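Local coordinates for SnoaL-like domain-containing protein (Kribbella flavida, PDB 4GB5) that is of unknown function but carries a SnoaL-like domain of the NTF2 clan, whose fold often encloses a cone-shaped small-molecule pocket, at residues 5-8 against 9-12; 29-32 against 33-37. All blocks are in the same frame, centred on the assembly; numbering follows the deposited sequence. Where two conformers were deposited one is given.

Contact 1 (5-8 against 9-12); sequences DAET and DRAE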
# COMPACT_ATOMS: atom_id res chain seq x y z
N ASP A 5 -21.75 -0.68 14.03
CA ASP A 5 -21.80 -2.13 14.02
C ASP A 5 -20.42 -2.74 13.71
O ASP A 5 -19.36 -2.09 13.89
CB ASP A 5 -22.85 -2.63 13.02
CG ASP A 5 -22.59 -2.15 11.60
OD1 ASP A 5 -21.52 -1.56 11.37
OD2 ASP A 5 -23.46 -2.38 10.72
N ALA A 6 -20.45 -3.98 13.25
CA ALA A 6 -19.24 -4.74 12.95
C ALA A 6 -18.41 -4.07 11.86
O ALA A 6 -17.17 -4.13 11.90
CB ALA A 6 -19.62 -6.15 12.53
N GLU A 7 -19.08 -3.46 10.89
CA GLU A 7 -18.33 -2.82 9.81
C GLU A 7 -17.73 -1.52 10.27
O GLU A 7 -16.67 -1.15 9.79
CB GLU A 7 -19.17 -2.64 8.55
CG GLU A 7 -19.47 -3.95 7.83
CD GLU A 7 -18.22 -4.79 7.56
OE1 GLU A 7 -17.15 -4.21 7.27
OE2 GLU A 7 -18.31 -6.03 7.67
N THR A 8 -18.37 -0.83 11.21
CA THR A 8 -17.74 0.36 11.74
C THR A 8 -16.50 -0.04 12.52
O THR A 8 -15.46 0.59 12.40
CB THR A 8 -18.67 1.18 12.61
OG1 THR A 8 -19.82 1.58 11.83
CG2 THR A 8 -17.95 2.40 13.15
N ASP A 9 -16.61 -1.10 13.31
CA ASP A 9 -15.44 -1.59 14.06
C ASP A 9 -14.30 -1.96 13.13
O ASP A 9 -13.17 -1.59 13.35
CB ASP A 9 -15.81 -2.84 14.89
CG ASP A 9 -16.66 -2.53 16.07
OD1 ASP A 9 -16.53 -1.43 16.66
OD2 ASP A 9 -17.50 -3.39 16.43
N ARG A 10 -14.61 -2.68 12.06
CA ARG A 10 -13.58 -3.06 11.09
C ARG A 10 -12.91 -1.85 10.50
O ARG A 10 -11.69 -1.81 10.41
CB ARG A 10 -14.18 -3.90 9.94
CG ARG A 10 -13.09 -4.38 8.97
CD ARG A 10 -13.60 -4.81 7.63
NE ARG A 10 -14.72 -5.73 7.73
CZ ARG A 10 -14.65 -7.05 7.58
NH1 ARG A 10 -13.48 -7.66 7.39
NH2 ARG A 10 -15.77 -7.77 7.65
N ALA A 11 -13.70 -0.89 10.07
CA ALA A 11 -13.12 0.30 9.44
C ALA A 11 -12.23 1.08 10.45
O ALA A 11 -11.17 1.57 10.08
CB ALA A 11 -14.22 1.20 8.86
N GLU A 12 -12.66 1.17 11.69
CA GLU A 12 -11.90 1.86 12.72
C GLU A 12 -10.59 1.13 13.02
O GLU A 12 -9.54 1.77 13.23
CB GLU A 12 -12.74 2.10 13.98
CG GLU A 12 -13.79 3.20 13.81
CD GLU A 12 -14.65 3.41 15.03
OE1 GLU A 12 -14.44 2.68 16.03
OE2 GLU A 12 -15.52 4.31 15.00
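The first turns of the N-terminal helix 6-25 carry a salt bridge in which Glu7 and Arg10, one turn apart, lie side by side on one flank. Arg10 presents the NE edge of its guanidinium: NE donates to Glu7 OE1 at 2.9 Å, and Arg10 NH2 reaches Glu7 OE2 at 3.1 Å, using the syn lone pair of that oxygen. With the carboxylate and guanidinium planes only 12° apart, the pair is nearly flat. Glu7 folds back at chi2 (-52°), which turns its carboxylate toward an arginine chain that bends at chi3. With Arg10 replaced by an alanine, the Glu7 carboxylate is likely to lose its paired charge and be freer to turn. Before the first turn, Asp5 forms an Asx motif, OD1 accepting from Thr8 N at 3.2 Å, while Asp5 O accepts a hydrogen bond from Asp9 N at 3.0 Å. Backbone bonds from Arg10 N, Ala11 N and Glu12 N to the carbonyls four residues earlier continue the helix. Asp9 directs its carboxylate elsewhere, to Arg127 and Trp132 of the sheet. Glu7 OE2 also meets Thr8 OG1 of the second subunit in a weak hydrogen bond, and Ala11 of that subunit packs against both Glu7 and Arg10.

Contact 2 (29-32 against 33-37); sequences FTDL and PRRVH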
# COMPACT_ATOMS: atom_id res chain seq x y z
N PHE A 29 5.72 10.89 18.71
CA PHE A 29 5.78 9.78 19.67
C PHE A 29 5.16 10.06 21.02
O PHE A 29 5.35 9.32 21.98
CB PHE A 29 7.25 9.36 19.86
CG PHE A 29 7.94 9.01 18.57
CD1 PHE A 29 7.58 7.86 17.89
CD2 PHE A 29 8.92 9.83 18.07
CE1 PHE A 29 8.19 7.53 16.68
CE2 PHE A 29 9.55 9.49 16.87
CZ PHE A 29 9.16 8.36 16.18
N THR A 30 4.44 11.18 21.13
CA THR A 30 3.92 11.64 22.41
C THR A 30 2.41 11.52 22.50
O THR A 30 1.91 10.81 23.38
CB THR A 30 4.37 13.10 22.60
OG1 THR A 30 5.81 13.12 22.61
CG2 THR A 30 3.82 13.65 23.87
N ASP A 31 1.69 12.23 21.64
CA ASP A 31 0.23 12.21 21.62
C ASP A 31 -0.36 11.00 20.87
O ASP A 31 -1.19 10.26 21.43
CB ASP A 31 -0.28 13.53 21.02
CG ASP A 31 -1.80 13.57 20.86
OD1 ASP A 31 -2.47 13.81 21.88
OD2 ASP A 31 -2.30 13.40 19.73
N LEU A 32 0.07 10.81 19.64
CA LEU A 32 -0.49 9.78 18.75
C LEU A 32 -0.44 8.39 19.40
O LEU A 32 -1.43 7.63 19.28
CB LEU A 32 0.18 9.82 17.40
CG LEU A 32 -0.58 9.42 16.17
CD1 LEU A 32 -2.06 9.84 16.19
CD2 LEU A 32 0.16 10.03 14.98
N PRO A 33 0.68 8.00 20.06
CA PRO A 33 0.64 6.63 20.63
C PRO A 33 -0.52 6.41 21.60
O PRO A 33 -1.00 5.27 21.64
CB PRO A 33 1.99 6.49 21.32
CG PRO A 33 2.90 7.39 20.49
CD PRO A 33 2.05 8.56 20.13
N ARG A 34 -0.96 7.43 22.32
CA ARG A 34 -2.10 7.25 23.20
C ARG A 34 -3.41 7.03 22.46
O ARG A 34 -4.33 6.43 22.99
CB ARG A 34 -2.25 8.46 24.13
CG ARG A 34 -1.02 8.75 24.92
CD ARG A 34 -1.14 8.24 26.34
NE ARG A 34 0.19 8.05 26.92
CZ ARG A 34 0.48 7.14 27.85
NH1 ARG A 34 -0.46 6.32 28.33
NH2 ARG A 34 1.73 7.05 28.30
N ARG A 35 -3.48 7.56 21.25
CA ARG A 35 -4.65 7.40 20.40
C ARG A 35 -4.65 6.09 19.65
O ARG A 35 -5.67 5.67 19.09
CB ARG A 35 -4.68 8.54 19.38
CG ARG A 35 -4.74 9.87 20.11
CD ARG A 35 -4.97 11.04 19.18
NE ARG A 35 -4.86 12.29 19.94
CZ ARG A 35 -5.85 12.86 20.61
NH1 ARG A 35 -7.07 12.34 20.62
NH2 ARG A 35 -5.62 14.00 21.28
N VAL A 36 -3.49 5.45 19.56
CA VAL A 36 -3.33 4.20 18.80
C VAL A 36 -3.20 2.92 19.60
O VAL A 36 -3.67 1.87 19.18
CB VAL A 36 -2.10 4.32 17.87
CG1 VAL A 36 -1.77 3.08 17.11
CG2 VAL A 36 -2.32 5.48 16.90
N HIS A 37 -2.54 3.02 20.74
CA HIS A 37 -2.15 1.86 21.56
C HIS A 37 -2.76 1.85 22.95
O HIS A 37 -3.11 2.90 23.52
CB HIS A 37 -0.61 1.89 21.71
CG HIS A 37 0.12 1.66 20.42
ND1 HIS A 37 0.03 0.46 19.74
CD2 HIS A 37 0.97 2.43 19.70
CE1 HIS A 37 0.75 0.53 18.63
NE2 HIS A 37 1.35 1.70 18.59
O HOH W 1 2.16 8.43 24.55
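Asp31 and Arg35 join through a two-pronged salt bridge where the loop after helix 6-25 leads into the short helix 32-36. Arg35 NE donates to Asp31 OD2 at 2.8 Å along a nearly straight bond (170°), with the oxygen in the guanidinium plane; Arg35 NH2 reaches Asp31 OD1 at 3.2 Å and a more bent angle. The two flat groups are turned 49° against each other. Asp31 holds CG anti to its own N (chi1 176°), and Arg35 runs extended from CG to NE, which brings its NE edge up to the carboxylate. In the backbone of the same turn, Arg34 N donates to Asp31 O at 3.0 Å, and Leu32 O receives weak bonds from Arg35 N and Val36 N. Pro33 lays CG 3.5 Å from Phe29 O. A water donates to Thr30 O at 2.7 Å and accepts a weak bond from Arg34 NE, whose guanidinium is paired with Asp39 through NH1. Farther out, Glu28 accepts from the backbone N of Thr30, Asp31 and Leu32, and Leu32 packs on Asp22 and Ile23 of helix 6-25. At this exposed surface the charges of Asp31 and Arg35 probably offset each other, and the two bonds fix the turn of the Arg35 guanidinium.

From the N terminus, contact 1 comes first, entirely within the opening turns of helix 6-25; contact 2 follows once that helix has ended and the chain has turned into helix 32-36. The two lie in series, neither enclosing nor crossing the other, and each closes only a local turn. Their centres are 21 Å apart and their nearest atoms about 8 Å apart, without touching. Helix 6-25 connects them: its beginning packs on strand 74-87 of the sheet and on the neighbouring subunits, while farther along its side chains meet those of 29-37. Contact 2 also joins helix 58-69 and strand 131-145, and leads into strand 37-38.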